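Local structure of protein FLUORESCENT IN BLUE LIGHT, chloroplastic (Arabidopsis thaliana, 4YVO) at residues S54-G59 against T73-A78; E110-H115 against D140-L145; G130-Y135 against I159-T164. The protein is a negative regulator of tetrapyrrole (including chlorophyll) biosynthesis in chloroplasts, its TPR domain mediating complex formation with glutamyl-tRNA reductase. All coordinates share one frame; numbering follows the deposited sequence.

Interaction 1 of 3, residues S54-G59 against T73-A78; sequences SKLKTG and TEFKIA
Lys55 and Glu74 reach one another because both chains bend at the second torsion, Lys55 with chi2 -64° and Glu74 with chi2 -62°. These turns carry the ammonium to the carboxylate, where Lys55 NZ lies 3.3 Å from Glu74 OE1 in a salt bridge. A weak hydrogen bond to Glu74 OE2 stands at 3.5 Å from the same Lys55 NZ. Glu74 OE1 also accepts from Thr58 OG1 at 2.5 Å, a bond so short that its exact length is doubtful. Two donors of helix 48-64 thus converge on Glu74 OE1, which probably restricts how the carboxylate turns. Shortening Lys55 to an alanine removes the ammonium and is likely to leave the Glu74 carboxylate without its cationic mate and to uncover the flank of Ile77, whose CD1 now meets Lys55 CE.

Apolar contacts line the other side of the interface. Gly59 CA sits over one face of the Phe75 ring, 4.0 Å from its centroid, a CH-pi contact; a beta carbon modelled on Gly59 would come 2.9 Å from Phe75 CE1, a clash. Leu56 CD2 approaches the same ring at its edge, 3.9 Å from Phe75 CD1, and also touches Ala78 CB at 3.7 Å. The backbones are correspondingly close, with segment axes 8.0 Å apart and antiparallel at 156°, as in the helix hairpin of a tetratricopeptide repeat, here the first.

Helix 88-104 covers the apolar side: Leu98 and Ser101 pack on Phe75, Ala94 on Ala78 and Glu90 on Leu56, while Phe62 of helix 48-64 touches Glu74.

Interaction 2 of 3, residues E110-H115 against D140-L145; sequences EAIQYH and DCYTEL
Ala111 and His115 both touch Cys141 across the contact, and they are tied to each other through Ala111 O, which accepts from His115 N at 2.9 Å and, weakly, from Tyr114 N. No hydrogen bond links the two segments. The join is between tetratricopeptide repeats: 110-115 belongs to the second repeat and 140-145 to the third, on antiparallel helices whose local axes run 10.0 Å apart at 163°. At this spacing the contacts are made by side chains.

Ile112 carries most of it, and its branches have separate tasks. With CG1 anti to the carbonyl carbon (chi1 -69°), the longer branch extends toward helix 131-144, and Ile112 CG1 presses on Cys141 CB at 3.4 Å, tighter than usual carbon contact. Its terminal methyl then lies over the centre of the Tyr142 ring, Ile112 CD1 being 3.6 Å from the centroid and 13° off the normal: a CH-pi contact on the face. The same methyl meets Leu145 CD1 at 3.8 Å, so it touches an aromatic face and, at about a right angle to that direction, an aliphatic branch.

On the buried flank, Cys141 SG packs against Ala111 CB at 3.7 Å and comes obliquely toward the His115 ring. The polar end of that ring is engaged elsewhere, His115 NE2 being hydrogen-bonded to Gln103 OE1 of helix 88-104. Tyr142, in turn, rests on Lys150 and Ala151 of helix 148-162. The shorter branch of the isoleucine ends near the phenol, with Ile112 CG2 3.9 Å from Tyr142 OH.

Interaction 3 of 3, residues G130-Y135 against I159-T164; sequences GITEAY and IARLET
Thr132 and Arg161 make the hydrogen bond of this surface contact: Arg161 NE donates to Thr132 OG1 at 2.8 Å. The oxygen lies close to the guanidinium plane, yet the N-H...O angle of 131° shows a bent bond. A water adds a second, bridging route, accepting from Arg161 NH2 at 2.9 Å and weakly from Thr132 N. Within 159-164, Arg161 O is gripped twice, by Thr164 N and by Thr164 OG1, the latter at 2.7 Å on a lone pair, which probably steadies the turn after the arginine.

Most nonpolar contacts also involve Arg161. With CG anti to the backbone N (chi1 -166°) and the chain extended to NE, Arg161 spans to helix 131-144, where its CD meets the edge of the Tyr135 ring, 4.0 Å from Tyr135 CE2. Ile131 lays CD1 over the guanidinium face, but in one of two conformers, so this contact is less certain. Separately, Thr132 CG2 packs on Leu162 CD2 at 3.6 Å.

Within the third tetratricopeptide repeat, the start of helix 131-144 meets the end of helix 148-162 through a guanidinium engaged by neutral partners, a hydroxyl and a water, so the link is polar rather than ionic.

Overall arrangement
From the N terminus, interaction 1 closes first: helices 48-64 and 68-84 fold back on each other across 13 intervening residues, within the first repeat. Interaction 2 opens only after helix 88-104 and spans 24 residues, tying the second repeat to the third. Interaction 3 begins inside that span, closes 23 residues and ends beyond it, tying helix 131-144 to helix 148-162 within the third repeat; interactions 2 and 3 therefore cross, sharing helix 131-144. Interactions 1 and 2 touch where Lys76 CE meets Tyr114 OH at 3.5 Å, and interactions 2 and 3 where His115 O meets Ala134 CB at 3.9 Å. The nearest atoms of interactions 1 and 3 are about 10 Å apart.

Interaction 1 of 3, residues S54-G59 against T73-A78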
# COMPACT_ATOMS: atom_id res chain seq x y z
N SER A 54 16.38 -4.50 1.20
CA SER A 54 16.40 -5.03 2.56
C SER A 54 15.18 -4.61 3.37
O SER A 54 14.53 -5.44 4.01
CB SER A 54 17.67 -4.59 3.28
OG SER A 54 17.71 -5.11 4.59
N LYS A 55 14.87 -3.32 3.34
CA LYS A 55 13.77 -2.78 4.14
C LYS A 55 12.41 -3.32 3.70
O LYS A 55 11.54 -3.53 4.54
CB LYS A 55 13.78 -1.25 4.11
CG LYS A 55 14.93 -0.61 4.88
CD LYS A 55 14.83 -0.92 6.35
CE LYS A 55 16.01 -0.34 7.11
NZ LYS A 55 16.26 -1.09 8.36
N LEU A 56 12.22 -3.52 2.40
CA LEU A 56 10.98 -4.13 1.94
C LEU A 56 10.85 -5.56 2.45
O LEU A 56 9.78 -5.98 2.88
CB LEU A 56 10.87 -4.07 0.41
CG LEU A 56 10.64 -2.68 -0.18
CD1 LEU A 56 10.77 -2.74 -1.69
CD2 LEU A 56 9.28 -2.12 0.24
N LYS A 57 11.95 -6.31 2.42
CA LYS A 57 11.95 -7.69 2.89
C LYS A 57 11.65 -7.76 4.38
O LYS A 57 10.80 -8.54 4.83
CB LYS A 57 13.30 -8.35 2.59
N THR A 58 12.34 -6.92 5.16
CA THR A 58 12.16 -6.97 6.61
C THR A 58 10.78 -6.45 7.01
O THR A 58 10.16 -6.99 7.93
CB THR A 58 13.30 -6.24 7.36
OG1 THR A 58 13.38 -4.88 6.92
CG2 THR A 58 14.63 -6.92 7.10
N GLY A 59 10.29 -5.42 6.32
CA GLY A 59 8.93 -4.96 6.53
C GLY A 59 7.91 -6.06 6.31
O GLY A 59 7.00 -6.26 7.13
N THR A 73 7.85 1.01 10.40
CA THR A 73 9.17 1.64 10.43
C THR A 73 10.01 1.25 9.22
O THR A 73 10.64 2.11 8.59
CB THR A 73 9.92 1.26 11.71
OG1 THR A 73 9.15 1.69 12.84
CG2 THR A 73 11.29 1.92 11.77
N GLU A 74 10.01 -0.04 8.89
CA GLU A 74 10.78 -0.52 7.75
C GLU A 74 10.25 0.05 6.44
O GLU A 74 11.01 0.53 5.60
CB GLU A 74 10.77 -2.04 7.70
CG GLU A 74 11.37 -2.72 8.93
CD GLU A 74 12.83 -2.38 9.14
OE1 GLU A 74 13.70 -3.12 8.62
OE2 GLU A 74 13.13 -1.37 9.81
N PHE A 75 8.93 -0.02 6.26
CA PHE A 75 8.32 0.44 5.01
C PHE A 75 8.45 1.96 4.84
O PHE A 75 8.53 2.46 3.71
CB PHE A 75 6.85 0.03 4.94
CG PHE A 75 6.62 -1.44 4.69
CD1 PHE A 75 7.16 -2.05 3.56
CD2 PHE A 75 5.83 -2.19 5.54
CE1 PHE A 75 6.93 -3.39 3.32
CE2 PHE A 75 5.60 -3.53 5.30
CZ PHE A 75 6.14 -4.14 4.18
N LYS A 76 8.47 2.69 5.95
CA LYS A 76 8.61 4.15 5.89
C LYS A 76 10.01 4.51 5.38
O LYS A 76 10.16 5.44 4.59
CB LYS A 76 8.35 4.78 7.26
CG LYS A 76 8.10 6.28 7.24
CD LYS A 76 6.75 6.59 6.58
CE LYS A 76 6.27 8.03 6.84
NZ LYS A 76 5.85 8.33 8.27
N ILE A 77 11.03 3.77 5.83
CA ILE A 77 12.38 3.94 5.30
C ILE A 77 12.42 3.57 3.82
O ILE A 77 13.01 4.29 3.01
CB ILE A 77 13.41 3.09 6.08
CG1 ILE A 77 13.51 3.60 7.52
CG2 ILE A 77 14.79 3.13 5.41
CD1 ILE A 77 14.32 2.70 8.43
N ALA A 78 11.77 2.46 3.46
CA ALA A 78 11.73 2.04 2.07
C ALA A 78 11.10 3.13 1.20
O ALA A 78 11.57 3.41 0.11
CB ALA A 78 10.97 0.72 1.93

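Interaction 2 of 3, residues E110-H115 against D140-L145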
# COMPACT_ATOMS: atom_id res chain seq x y z
N GLU A 110 -5.37 6.66 7.85
CA GLU A 110 -3.98 6.76 7.45
C GLU A 110 -3.69 5.70 6.39
O GLU A 110 -2.96 5.95 5.44
CB GLU A 110 -3.04 6.58 8.64
CG GLU A 110 -3.07 7.69 9.67
CD GLU A 110 -2.12 7.43 10.81
OE1 GLU A 110 -0.94 7.10 10.53
OE2 GLU A 110 -2.55 7.53 11.98
N ALA A 111 -4.25 4.50 6.56
CA ALA A 111 -4.01 3.43 5.60
C ALA A 111 -4.46 3.84 4.20
O ALA A 111 -3.75 3.61 3.21
CB ALA A 111 -4.71 2.15 6.04
N ILE A 112 -5.63 4.47 4.12
CA ILE A 112 -6.15 4.94 2.83
C ILE A 112 -5.19 5.92 2.16
O ILE A 112 -5.01 5.87 0.95
CB ILE A 112 -7.56 5.55 2.97
CG1 ILE A 112 -8.57 4.45 3.29
CG2 ILE A 112 -7.99 6.28 1.69
CD1 ILE A 112 -9.89 4.95 3.84
N GLN A 113 -4.56 6.79 2.95
CA GLN A 113 -3.57 7.72 2.42
C GLN A 113 -2.48 6.97 1.64
O GLN A 113 -2.10 7.37 0.54
CB GLN A 113 -2.93 8.55 3.54
CG GLN A 113 -1.74 9.39 3.08
CD GLN A 113 -0.98 10.03 4.23
OE1 GLN A 113 -1.44 10.02 5.38
NE2 GLN A 113 0.18 10.59 3.93
N TYR A 114 -1.99 5.88 2.21
CA TYR A 114 -0.89 5.15 1.58
C TYR A 114 -1.33 4.24 0.43
O TYR A 114 -0.67 4.21 -0.61
CB TYR A 114 -0.03 4.43 2.62
CG TYR A 114 0.83 5.43 3.36
CD1 TYR A 114 1.93 6.01 2.74
CD2 TYR A 114 0.51 5.85 4.64
CE1 TYR A 114 2.70 6.95 3.38
CE2 TYR A 114 1.28 6.80 5.29
CZ TYR A 114 2.38 7.35 4.66
OH TYR A 114 3.16 8.29 5.30
N HIS A 115 -2.44 3.54 0.58
CA HIS A 115 -2.96 2.78 -0.55
C HIS A 115 -3.30 3.72 -1.72
O HIS A 115 -3.16 3.35 -2.89
CB HIS A 115 -4.18 1.94 -0.17
CG HIS A 115 -3.86 0.83 0.77
ND1 HIS A 115 -2.97 -0.18 0.48
CD2 HIS A 115 -4.36 0.55 2.01
CE1 HIS A 115 -2.91 -1.02 1.49
NE2 HIS A 115 -3.72 -0.61 2.43
N ASP A 140 -11.88 -2.08 1.86
CA ASP A 140 -11.87 -2.66 3.20
C ASP A 140 -11.72 -1.60 4.29
O ASP A 140 -12.37 -1.67 5.34
CB ASP A 140 -10.75 -3.70 3.33
CG ASP A 140 -11.00 -4.94 2.49
OD1 ASP A 140 -12.15 -5.16 2.05
OD2 ASP A 140 -10.04 -5.72 2.29
N CYS A 141 -10.85 -0.62 4.04
CA CYS A 141 -10.66 0.47 4.99
C CYS A 141 -11.94 1.29 5.17
O CYS A 141 -12.33 1.59 6.30
CB CYS A 141 -9.52 1.39 4.55
SG CYS A 141 -7.88 0.67 4.70
N TYR A 142 -12.59 1.65 4.06
CA TYR A 142 -13.81 2.43 4.14
C TYR A 142 -14.92 1.64 4.84
O TYR A 142 -15.72 2.21 5.57
CB TYR A 142 -14.26 2.91 2.75
CG TYR A 142 -13.54 4.15 2.27
CD1 TYR A 142 -13.55 5.32 3.02
CD2 TYR A 142 -12.88 4.17 1.05
CE1 TYR A 142 -12.89 6.46 2.58
CE2 TYR A 142 -12.23 5.30 0.59
CZ TYR A 142 -12.24 6.44 1.36
OH TYR A 142 -11.58 7.57 0.90
N THR A 143 -14.94 0.33 4.63
CA THR A 143 -15.90 -0.53 5.33
C THR A 143 -15.70 -0.46 6.85
O THR A 143 -16.66 -0.31 7.61
CB THR A 143 -15.81 -1.99 4.84
OG1 THR A 143 -16.16 -2.04 3.45
CG2 THR A 143 -16.76 -2.88 5.64
N GLU A 144 -14.45 -0.54 7.30
CA GLU A 144 -14.17 -0.42 8.73
C GLU A 144 -14.53 0.95 9.28
O GLU A 144 -14.87 1.08 10.46
CB GLU A 144 -12.71 -0.76 9.03
CG GLU A 144 -12.32 -2.17 8.64
CD GLU A 144 -13.09 -3.22 9.41
OE1 GLU A 144 -13.48 -2.97 10.57
OE2 GLU A 144 -13.30 -4.32 8.84
N LEU A 145 -14.47 1.98 8.43
CA LEU A 145 -14.81 3.33 8.84
C LEU A 145 -16.31 3.60 8.76
O LEU A 145 -16.77 4.66 9.17
CB LEU A 145 -14.05 4.35 7.98
CG LEU A 145 -12.54 4.35 8.18
CD1 LEU A 145 -11.87 5.19 7.11
CD2 LEU A 145 -12.21 4.88 9.58

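Interaction 3 of 3, residues G130-Y135 against I159-T164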
# COMPACT_ATOMS: atom_id res chain seq x y z
N GLY A 130 -0.18 -3.40 -8.99
CA GLY A 130 -0.70 -3.23 -7.64
C GLY A 130 -2.00 -2.46 -7.49
O GLY A 130 -2.54 -2.37 -6.39
N ILE A 131 -2.54 -1.91 -8.58
CA ILE A 131 -3.75 -1.14 -8.36
C ILE A 131 -4.95 -1.98 -7.98
O ILE A 131 -5.72 -1.53 -7.13
CB ILE A 131 -4.09 -0.10 -9.43
CG1 ILE A 131 -4.61 -0.73 -10.72
CG2 ILE A 131 -2.92 0.79 -9.68
CD1 ILE A 131 -5.30 0.30 -11.60
N THR A 132 -5.08 -3.20 -8.49
CA THR A 132 -6.21 -4.05 -8.09
C THR A 132 -6.24 -4.27 -6.58
O THR A 132 -7.26 -4.07 -5.92
CB THR A 132 -6.16 -5.40 -8.81
OG1 THR A 132 -6.04 -5.17 -10.22
CG2 THR A 132 -7.43 -6.21 -8.53
N GLU A 133 -5.10 -4.65 -6.03
CA GLU A 133 -4.99 -4.88 -4.60
C GLU A 133 -5.30 -3.60 -3.81
O GLU A 133 -5.94 -3.65 -2.76
CB GLU A 133 -3.59 -5.38 -4.25
CG GLU A 133 -3.45 -5.75 -2.81
CD GLU A 133 -2.10 -6.35 -2.49
OE1 GLU A 133 -1.35 -6.68 -3.44
OE2 GLU A 133 -1.80 -6.51 -1.29
N ALA A 134 -4.84 -2.46 -4.32
CA ALA A 134 -5.09 -1.20 -3.64
C ALA A 134 -6.59 -0.86 -3.59
O ALA A 134 -7.08 -0.38 -2.57
CB ALA A 134 -4.30 -0.07 -4.29
N TYR A 135 -7.31 -1.11 -4.67
CA TYR A 135 -8.76 -0.86 -4.65
C TYR A 135 -9.44 -1.67 -3.56
O TYR A 135 -10.29 -1.16 -2.83
CB TYR A 135 -9.41 -1.21 -5.98
CG TYR A 135 -9.14 -0.27 -7.13
CD1 TYR A 135 -9.15 1.11 -6.96
CD2 TYR A 135 -8.91 -0.76 -8.40
CE1 TYR A 135 -8.93 1.96 -8.03
CE2 TYR A 135 -8.69 0.07 -9.46
CZ TYR A 135 -8.70 1.43 -9.28
OH TYR A 135 -8.47 2.23 -10.38
N ILE A 159 -13.75 -5.57 -7.94
CA ILE A 159 -14.34 -6.76 -8.56
C ILE A 159 -14.30 -6.68 -10.09
O ILE A 159 -13.97 -7.67 -10.76
CB ILE A 159 -15.79 -7.02 -8.07
CG1 ILE A 159 -15.81 -7.26 -6.55
CG2 ILE A 159 -16.42 -8.19 -8.82
CD1 ILE A 159 -15.03 -8.48 -6.08
N ALA A 160 -14.64 -5.52 -10.64
CA ALA A 160 -14.63 -5.33 -12.09
C ALA A 160 -13.24 -5.61 -12.64
O ALA A 160 -13.08 -6.22 -13.70
CB ALA A 160 -15.07 -3.90 -12.45
N ARG A 161 -12.23 -5.18 -11.91
CA ARG A 161 -10.86 -5.39 -12.34
C ARG A 161 -10.46 -6.87 -12.21
O ARG A 161 -9.85 -7.43 -13.13
CB ARG A 161 -9.92 -4.47 -11.57
CG ARG A 161 -8.56 -4.38 -12.16
CD ARG A 161 -7.84 -3.14 -11.67
NE ARG A 161 -6.45 -3.17 -12.11
CZ ARG A 161 -6.01 -2.62 -13.22
NH1 ARG A 161 -6.84 -1.93 -14.02
NH2 ARG A 161 -4.72 -2.72 -13.53
N LEU A 162 -10.82 -7.51 -11.10
CA LEU A 162 -10.57 -8.95 -10.92
C LEU A 162 -11.21 -9.79 -12.04
O LEU A 162 -10.67 -10.83 -12.44
CB LEU A 162 -11.11 -9.45 -9.58
CG LEU A 162 -10.35 -9.02 -8.32
CD1 LEU A 162 -11.08 -9.54 -7.09
CD2 LEU A 162 -8.91 -9.53 -8.34
N GLU A 163 -12.35 -9.35 -12.53
CA GLU A 163 -13.04 -10.05 -13.61
C GLU A 163 -12.27 -10.03 -14.93
O GLU A 163 -12.57 -10.82 -15.84
CB GLU A 163 -14.46 -9.51 -13.78
CG GLU A 163 -15.36 -9.95 -12.63
CD GLU A 163 -16.71 -9.26 -12.62
OE1 GLU A 163 -16.87 -8.24 -13.32
OE2 GLU A 163 -17.61 -9.75 -11.91
N THR A 164 -11.29 -9.14 -15.03
CA THR A 164 -10.45 -9.02 -16.22
C THR A 164 -9.07 -9.68 -16.03
O THR A 164 -8.21 -9.57 -16.90
CB THR A 164 -10.26 -7.53 -16.67
OG1 THR A 164 -9.48 -6.82 -15.71
CG2 THR A 164 -11.61 -6.82 -16.89
O HOH W 1 -3.37 -3.89 -11.24